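Local coordinates for protein lactaldehyde dehydrogenase (Methanocaldococcus jannaschii, PDB 3PQA) that oxidises lactaldehyde to lactate with NAD as the preferred cofactor, a step in the biosynthesis of coenzyme F420, at residues B[235-247]-B[434-446]. Numbering follows the deposited sequence.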
ATOM      1  N   PHE B 235      -0.000 -30.919   3.477  1.00 15.74           N
ATOM      2  CA  PHE B 235       0.780 -29.718   3.759  1.00 16.49           C
ATOM      3  C   PHE B 235       1.135 -28.962   2.463  1.00 15.58           C
ATOM      4  O   PHE B 235       2.259 -29.029   1.972  1.00 16.37           O
ATOM      5  CB  PHE B 235       2.045 -30.108   4.530  1.00 18.67           C
ATOM      6  CG  PHE B 235       2.604 -29.018   5.416  1.00 19.33           C
ATOM      7  CD1 PHE B 235       2.722 -27.704   4.964  1.00 19.03           C
ATOM      8  CD2 PHE B 235       3.060 -29.323   6.694  1.00 19.04           C
ATOM      9  CE1 PHE B 235       3.266 -26.711   5.781  1.00 19.43           C
ATOM     10  CE2 PHE B 235       3.599 -28.336   7.514  1.00 19.44           C
ATOM     11  CZ  PHE B 235       3.704 -27.033   7.053  1.00 19.19           C
ATOM     12  N   LYS B 236       0.166 -28.227   1.937  1.00 14.56           N
ATOM     13  CA  LYS B 236       0.320 -27.434   0.731  1.00 14.42           C
ATOM     14  C   LYS B 236      -0.448 -26.152   0.980  1.00 13.54           C
ATOM     15  O   LYS B 236      -1.401 -26.156   1.767  1.00 13.59           O
ATOM     16  CB  LYS B 236      -0.350 -28.130  -0.460  1.00 16.18           C
ATOM     17  CG  LYS B 236       0.317 -29.391  -0.953  1.00 16.85           C
ATOM     18  CD  LYS B 236      -0.364 -29.888  -2.237  1.00 16.54           C
ATOM     19  CE  LYS B 236       0.325 -31.124  -2.775  1.00 16.91           C
ATOM     20  NZ  LYS B 236       0.272 -32.235  -1.808  1.00 16.67           N
ATOM     21  N   LYS B 237      -0.053 -25.074   0.300  1.00 13.12           N
ATOM     22  CA  LYS B 237      -0.900 -23.881   0.165  1.00 14.25           C
ATOM     23  C   LYS B 237      -2.058 -24.250  -0.743  1.00 13.82           C
ATOM     24  O   LYS B 237      -1.868 -24.984  -1.709  1.00 13.36           O
ATOM     25  CB  LYS B 237      -0.120 -22.708  -0.448  1.00 17.22           C
ATOM     26  CG  LYS B 237       0.604 -21.819   0.563  1.00 18.61           C
ATOM     27  CD  LYS B 237       1.141 -20.507  -0.060  1.00 18.16           C
ATOM     28  CE  LYS B 237       0.193 -19.317   0.132  1.00 18.75           C
ATOM     29  NZ  LYS B 237       0.895 -17.993  -0.087  1.00 18.44           N
ATOM     30  N   ILE B 238      -3.255 -23.762  -0.422  1.00 14.24           N
ATOM     31  CA  ILE B 238      -4.466 -24.126  -1.162  1.00 14.50           C
ATOM     32  C   ILE B 238      -5.265 -22.890  -1.538  1.00 13.40           C
ATOM     33  O   ILE B 238      -5.605 -22.084  -0.674  1.00 14.59           O
ATOM     34  CB  ILE B 238      -5.388 -25.053  -0.323  1.00 16.39           C
ATOM     35  CG1 ILE B 238      -4.646 -26.324   0.084  1.00 16.79           C
ATOM     36  CG2 ILE B 238      -6.663 -25.405  -1.107  1.00 16.92           C
ATOM     37  CD1 ILE B 238      -5.332 -27.102   1.196  1.00 16.91           C
ATOM     38  N   ALA B 239      -5.564 -22.758  -2.823  1.00 12.57           N
ATOM     39  CA  ALA B 239      -6.497 -21.750  -3.325  1.00 12.79           C
ATOM     40  C   ALA B 239      -7.624 -22.466  -4.065  1.00 12.67           C
ATOM     41  O   ALA B 239      -7.374 -23.346  -4.886  1.00 12.67           O
ATOM     42  CB  ALA B 239      -5.776 -20.754  -4.239  1.00 12.94           C
ATOM     43  N   LEU B 240      -8.867 -22.103  -3.746  1.00 12.72           N
ATOM     44  CA  LEU B 240     -10.051 -22.739  -4.324  1.00 12.89           C
ATOM     45  C   LEU B 240     -11.022 -21.679  -4.818  1.00 13.51           C
ATOM     46  O   LEU B 240     -11.339 -20.714  -4.100  1.00 14.06           O
ATOM     47  CB  LEU B 240     -10.747 -23.631  -3.286  1.00 13.36           C
ATOM     48  CG  LEU B 240      -9.939 -24.743  -2.605  1.00 14.03           C
ATOM     49  CD1 LEU B 240     -10.785 -25.390  -1.528  1.00 13.54           C
ATOM     50  CD2 LEU B 240      -9.446 -25.773  -3.625  1.00 13.52           C
ATOM     51  N   GLU B 241     -11.471 -21.855  -6.059  1.00 14.08           N
ATOM     52  CA  GLU B 241     -12.487 -20.978  -6.647  1.00 15.68           C
ATOM     53  C   GLU B 241     -13.607 -21.911  -7.076  1.00 15.58           C
ATOM     54  O   GLU B 241     -13.472 -22.655  -8.051  1.00 15.80           O
ATOM     55  CB  GLU B 241     -11.931 -20.203  -7.845  1.00 19.44           C
ATOM     56  CG  GLU B 241     -10.892 -19.142  -7.497  1.00 21.33           C
ATOM     57  CD  GLU B 241     -11.485 -17.852  -6.923  1.00 20.27           C
ATOM     58  OE1 GLU B 241     -12.717 -17.627  -7.028  1.00 21.46           O
ATOM     59  OE2 GLU B 241     -10.701 -17.058  -6.389  1.00 21.32           O
ATOM     60  N   LEU B 242     -14.699 -21.897  -6.320  1.00 16.11           N
ATOM     61  CA  LEU B 242     -15.714 -22.915  -6.473  1.00 17.61           C
ATOM     62  C   LEU B 242     -16.992 -22.232  -6.956  1.00 18.44           C
ATOM     63  O   LEU B 242     -16.935 -21.173  -7.583  1.00 19.38           O
ATOM     64  CB  LEU B 242     -15.877 -23.705  -5.168  1.00 19.03           C
ATOM     65  CG  LEU B 242     -14.542 -24.140  -4.510  1.00 19.25           C
ATOM     66  CD1 LEU B 242     -14.742 -24.746  -3.135  1.00 19.09           C
ATOM     67  CD2 LEU B 242     -13.750 -25.084  -5.407  1.00 19.14           C
ATOM     68  N   GLY B 243     -18.131 -22.835  -6.702  1.00 17.50           N
ATOM     69  CA  GLY B 243     -19.346 -22.250  -7.223  1.00 16.49           C
ATOM     70  C   GLY B 243     -20.265 -21.762  -6.132  1.00 14.81           C
ATOM     71  O   GLY B 243     -19.841 -21.486  -5.003  1.00 15.09           O
ATOM     72  N   GLY B 244     -21.549 -21.678  -6.474  1.00 13.91           N
ATOM     73  CA  GLY B 244     -22.559 -21.244  -5.523  1.00 14.22           C
ATOM     74  C   GLY B 244     -23.917 -21.124  -6.171  1.00 14.09           C
ATOM     75  O   GLY B 244     -24.046 -21.294  -7.382  1.00 14.08           O
ATOM     76  N   VAL B 245     -24.936 -20.865  -5.353  1.00 14.94           N
ATOM     77  CA  VAL B 245     -26.271 -20.549  -5.858  1.00 15.46           C
ATOM     78  C   VAL B 245     -26.440 -19.059  -5.621  1.00 15.39           C
ATOM     79  O   VAL B 245     -26.878 -18.662  -4.542  1.00 15.56           O
ATOM     80  CB  VAL B 245     -27.361 -21.301  -5.083  1.00 16.29           C
ATOM     81  CG1 VAL B 245     -28.748 -20.933  -5.622  1.00 17.31           C
ATOM     82  CG2 VAL B 245     -27.126 -22.802  -5.184  1.00 17.29           C
ATOM     83  N   ASN B 246     -26.072 -18.239  -6.605  1.00 14.01           N
ATOM     84  CA  ASN B 246     -25.838 -16.813  -6.349  1.00 13.39           C
ATOM     85  C   ASN B 246     -27.128 -15.981  -6.340  1.00 12.88           C
ATOM     86  O   ASN B 246     -27.775 -15.859  -7.364  1.00 13.25           O
ATOM     87  CB  ASN B 246     -24.835 -16.271  -7.357  1.00 13.49           C
ATOM     88  CG  ASN B 246     -23.560 -17.077  -7.380  1.00 15.10           C
ATOM     89  OD1 ASN B 246     -22.822 -17.113  -6.412  1.00 13.65           O
ATOM     90  ND2 ASN B 246     -23.316 -17.737  -8.482  1.00 13.46           N
ATOM     91  N   PRO B 247     -27.487 -15.412  -5.180  1.00 12.80           N
ATOM     92  CA  PRO B 247     -28.783 -14.724  -5.097  1.00 12.66           C
ATOM     93  C   PRO B 247     -28.714 -13.318  -5.650  1.00 12.50           C
ATOM     94  O   PRO B 247     -27.762 -12.588  -5.369  1.00 11.78           O
ATOM     95  CB  PRO B 247     -29.061 -14.689  -3.592  1.00 12.72           C
ATOM     96  CG  PRO B 247     -27.683 -14.565  -2.986  1.00 13.19           C
ATOM     97  CD  PRO B 247     -26.805 -15.445  -3.871  1.00 12.85           C
ATOM     98  N   PHE B 434     -11.025 -11.560  -6.525  1.00 11.49           N
ATOM     99  CA  PHE B 434     -12.209 -12.343  -6.854  1.00 11.80           C
ATOM    100  C   PHE B 434     -12.214 -13.680  -6.128  1.00 11.16           C
ATOM    101  O   PHE B 434     -11.245 -14.429  -6.185  1.00 11.89           O
ATOM    102  CB  PHE B 434     -12.263 -12.593  -8.373  1.00 13.86           C
ATOM    103  CG  PHE B 434     -13.355 -13.547  -8.794  1.00 14.46           C
ATOM    104  CD1 PHE B 434     -14.690 -13.188  -8.661  1.00 14.17           C
ATOM    105  CD2 PHE B 434     -13.040 -14.808  -9.313  1.00 14.16           C
ATOM    106  CE1 PHE B 434     -15.709 -14.085  -9.051  1.00 14.60           C
ATOM    107  CE2 PHE B 434     -14.044 -15.704  -9.706  1.00 14.59           C
ATOM    108  CZ  PHE B 434     -15.376 -15.342  -9.573  1.00 14.32           C
ATOM    109  N   GLY B 435     -13.314 -13.982  -5.452  1.00 11.08           N
ATOM    110  CA  GLY B 435     -13.413 -15.281  -4.801  1.00 11.01           C
ATOM    111  C   GLY B 435     -14.548 -15.379  -3.812  1.00 10.93           C
ATOM    112  O   GLY B 435     -15.328 -14.442  -3.677  1.00 11.12           O
ATOM    113  N   GLY B 436     -14.641 -16.521  -3.133  1.00 11.20           N
ATOM    114  CA  GLY B 436     -15.821 -16.843  -2.306  1.00 11.24           C
ATOM    115  C   GLY B 436     -15.525 -17.109  -0.837  1.00 11.63           C
ATOM    116  O   GLY B 436     -14.378 -17.388  -0.468  1.00 12.64           O
ATOM    117  N   VAL B 437     -16.564 -17.000  -0.010  1.00 12.38           N
ATOM    118  CA  VAL B 437     -16.511 -17.404   1.395  1.00 12.78           C
ATOM    119  C   VAL B 437     -17.388 -18.638   1.578  1.00 13.12           C
ATOM    120  O   VAL B 437     -17.904 -19.179   0.587  1.00 12.54           O
ATOM    121  CB  VAL B 437     -16.900 -16.238   2.342  1.00 13.58           C
ATOM    122  CG1 VAL B 437     -15.912 -15.086   2.168  1.00 13.70           C
ATOM    123  CG2 VAL B 437     -18.351 -15.748   2.085  1.00 13.66           C
ATOM    124  N   LYS B 438     -17.546 -19.097   2.817  1.00 14.36           N
ATOM    125  CA  LYS B 438     -18.274 -20.340   3.084  1.00 16.47           C
ATOM    126  C   LYS B 438     -17.693 -21.468   2.220  1.00 14.33           C
ATOM    127  O   LYS B 438     -16.455 -21.568   2.111  1.00 14.07           O
ATOM    128  CB  LYS B 438     -19.790 -20.140   2.909  1.00 21.05           C
ATOM    129  CG  LYS B 438     -20.348 -19.137   3.893  1.00 22.53           C
ATOM    130  CD  LYS B 438     -21.864 -19.088   3.822  1.00 22.46           C
ATOM    131  CE  LYS B 438     -22.419 -18.061   4.759  1.00 22.98           C
ATOM    132  NZ  LYS B 438     -23.907 -18.062   4.626  1.00 22.99           N
ATOM    133  N   LYS B 439     -18.538 -22.296   1.603  1.00 14.23           N
ATOM    134  CA  LYS B 439     -18.043 -23.396   0.781  1.00 15.48           C
ATOM    135  C   LYS B 439     -17.662 -22.988  -0.636  1.00 13.22           C
ATOM    136  O   LYS B 439     -17.446 -23.837  -1.482  1.00 14.05           O
ATOM    137  CB  LYS B 439     -19.055 -24.558   0.742  1.00 19.63           C
ATOM    138  CG  LYS B 439     -19.257 -25.241   2.073  1.00 22.66           C
ATOM    139  CD  LYS B 439     -18.073 -26.108   2.454  1.00 21.52           C
ATOM    140  CE  LYS B 439     -18.324 -26.844   3.771  1.00 22.93           C
ATOM    141  NZ  LYS B 439     -19.464 -27.790   3.666  1.00 22.99           N
ATOM    142  N   SER B 440     -17.578 -21.689  -0.914  1.00 11.99           N
ATOM    143  CA  SER B 440     -17.333 -21.280  -2.284  1.00 10.91           C
ATOM    144  C   SER B 440     -15.876 -20.981  -2.606  1.00 11.22           C
ATOM    145  O   SER B 440     -15.554 -20.665  -3.763  1.00 12.28           O
ATOM    146  CB  SER B 440     -18.178 -20.048  -2.624  1.00 11.12           C
ATOM    147  OG  SER B 440     -19.546 -20.407  -2.657  1.00 12.97           O
ATOM    148  N   GLY B 441     -15.005 -21.001  -1.608  1.00 11.51           N
ATOM    149  CA  GLY B 441     -13.594 -20.758  -1.913  1.00 12.11           C
ATOM    150  C   GLY B 441     -12.618 -20.606  -0.781  1.00 12.11           C
ATOM    151  O   GLY B 441     -12.986 -20.568   0.405  1.00 11.67           O
ATOM    152  N   LEU B 442     -11.353 -20.539  -1.183  1.00 12.79           N
ATOM    153  CA  LEU B 442     -10.247 -20.108  -0.324  1.00 13.64           C
ATOM    154  C   LEU B 442      -9.352 -19.263  -1.196  1.00 12.66           C
ATOM    155  O   LEU B 442      -9.049 -19.654  -2.327  1.00 12.18           O
ATOM    156  CB  LEU B 442      -9.447 -21.299   0.195  1.00 15.30           C
ATOM    157  CG  LEU B 442     -10.129 -22.210   1.213  1.00 16.53           C
ATOM    158  CD1 LEU B 442      -9.252 -23.435   1.460  1.00 15.67           C
ATOM    159  CD2 LEU B 442     -10.423 -21.491   2.521  1.00 15.57           C
ATOM    160  N   GLY B 443      -8.913 -18.117  -0.685  1.00 12.89           N
ATOM    161  CA  GLY B 443      -8.037 -17.229  -1.461  1.00 13.27           C
ATOM    162  C   GLY B 443      -8.740 -16.387  -2.511  1.00 13.08           C
ATOM    163  O   GLY B 443      -9.943 -16.535  -2.763  1.00 13.21           O
ATOM    164  N   ARG B 444      -7.980 -15.496  -3.138  1.00 13.17           N
ATOM    165  CA  ARG B 444      -8.533 -14.603  -4.155  1.00 13.30           C
ATOM    166  C   ARG B 444      -7.710 -14.668  -5.430  1.00 12.32           C
ATOM    167  O   ARG B 444      -6.483 -14.765  -5.368  1.00 12.56           O
ATOM    168  CB  ARG B 444      -8.608 -13.152  -3.628  1.00 14.44           C
ATOM    169  CG  ARG B 444      -9.567 -12.952  -2.443  1.00 14.93           C
ATOM    170  CD  ARG B 444     -11.031 -13.137  -2.844  1.00 14.96           C
ATOM    171  NE  ARG B 444     -11.963 -13.027  -1.718  1.00 15.12           N
ATOM    172  CZ  ARG B 444     -12.216 -14.005  -0.842  1.00 15.27           C
ATOM    173  NH1 ARG B 444     -11.587 -15.173  -0.932  1.00 15.18           N
ATOM    174  NH2 ARG B 444     -13.100 -13.819   0.131  1.00 15.20           N
ATOM    175  N   GLU B 445      -8.395 -14.647  -6.575  1.00 12.12           N
ATOM    176  CA  GLU B 445      -7.757 -14.526  -7.875  1.00 12.27           C
ATOM    177  C   GLU B 445      -7.908 -13.104  -8.449  1.00 11.37           C
ATOM    178  O   GLU B 445      -8.400 -12.189  -7.775  1.00 11.66           O
ATOM    179  CB  GLU B 445      -8.231 -15.629  -8.845  1.00 14.08           C
ATOM    180  CG  GLU B 445      -7.699 -17.024  -8.487  1.00 16.86           C
ATOM    181  CD  GLU B 445      -7.793 -18.044  -9.638  1.00 14.64           C
ATOM    182  OE1 GLU B 445      -8.418 -17.765 -10.685  1.00 17.18           O
ATOM    183  OE2 GLU B 445      -7.264 -19.159  -9.472  1.00 17.09           O
ATOM    184  N   GLY B 446      -7.466 -12.913  -9.685  1.00 10.39           N
ATOM    185  CA  GLY B 446      -7.055 -11.566 -10.112  1.00  9.48           C
ATOM    186  C   GLY B 446      -5.538 -11.625  -9.986  1.00  8.91           C
ATOM    187  O   GLY B 446      -5.023 -11.996  -8.935  1.00  9.84           O
TER
HETATM  188  O   HOH W   1     -12.154 -18.098  -3.524  1.00 13.32           O
HETATM  189  O   HOH W   2      -8.662 -18.545  -4.991  1.00 17.43           O
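Leu-240 and Leu-442 face each other in an antiparallel hydrogen-bonded pair, where the short strand 441-442 joins strand 237-241 at the edge of the Rossmann-type NAD-binding sheet of an aldehyde dehydrogenase. Leu-240 N donates to Leu-442 O at 2.8 Å and Leu-442 N returns a bond to Leu-240 O. Their side chains lie side by side and point the same way, with Leu-442 CD1 3.9 Å from Leu-240 CD1 and also against CG2 of Ile-238; helix 223-232 packs on Leu-240. Glu-241, probably an active-site residue as in its relatives, lies on the other face of this sheet. Its chain is bent at chi2 (-78°), which brings the carboxylate against Phe-434, Gly-435 and Glu-445. Glu-241 OE1 is 3.3 Å from Gly-435 CA and 3.6 Å from Phe-434 CE2; carboxylate and ring planes are 9° apart, but the two side chains cross obliquely. Glu-241 OE2 lies 2.7 Å from Phe-434 O and receives a weak bond from Glu-445 N. An alanine in place of Glu-241 would probably open a gap beside Phe-434 and Gly-435 and cost Glu-445 N the weaker of its two acceptors, the other being Phe-434 O. Glu-445 brings its CG and CD against Glu-241 CG, while its own OE2 is held in a salt bridge by Lys-150. Beyond the strand, Leu-242 lays CD1 against Lys-439 O, and its N reaches Ser-440 O from above the carbonyl plane. Ser-440 OG, also hydrogen-bonded to Gly-394 N, donates to Gly-243 O at 2.6 Å, nearly in line with that C=O.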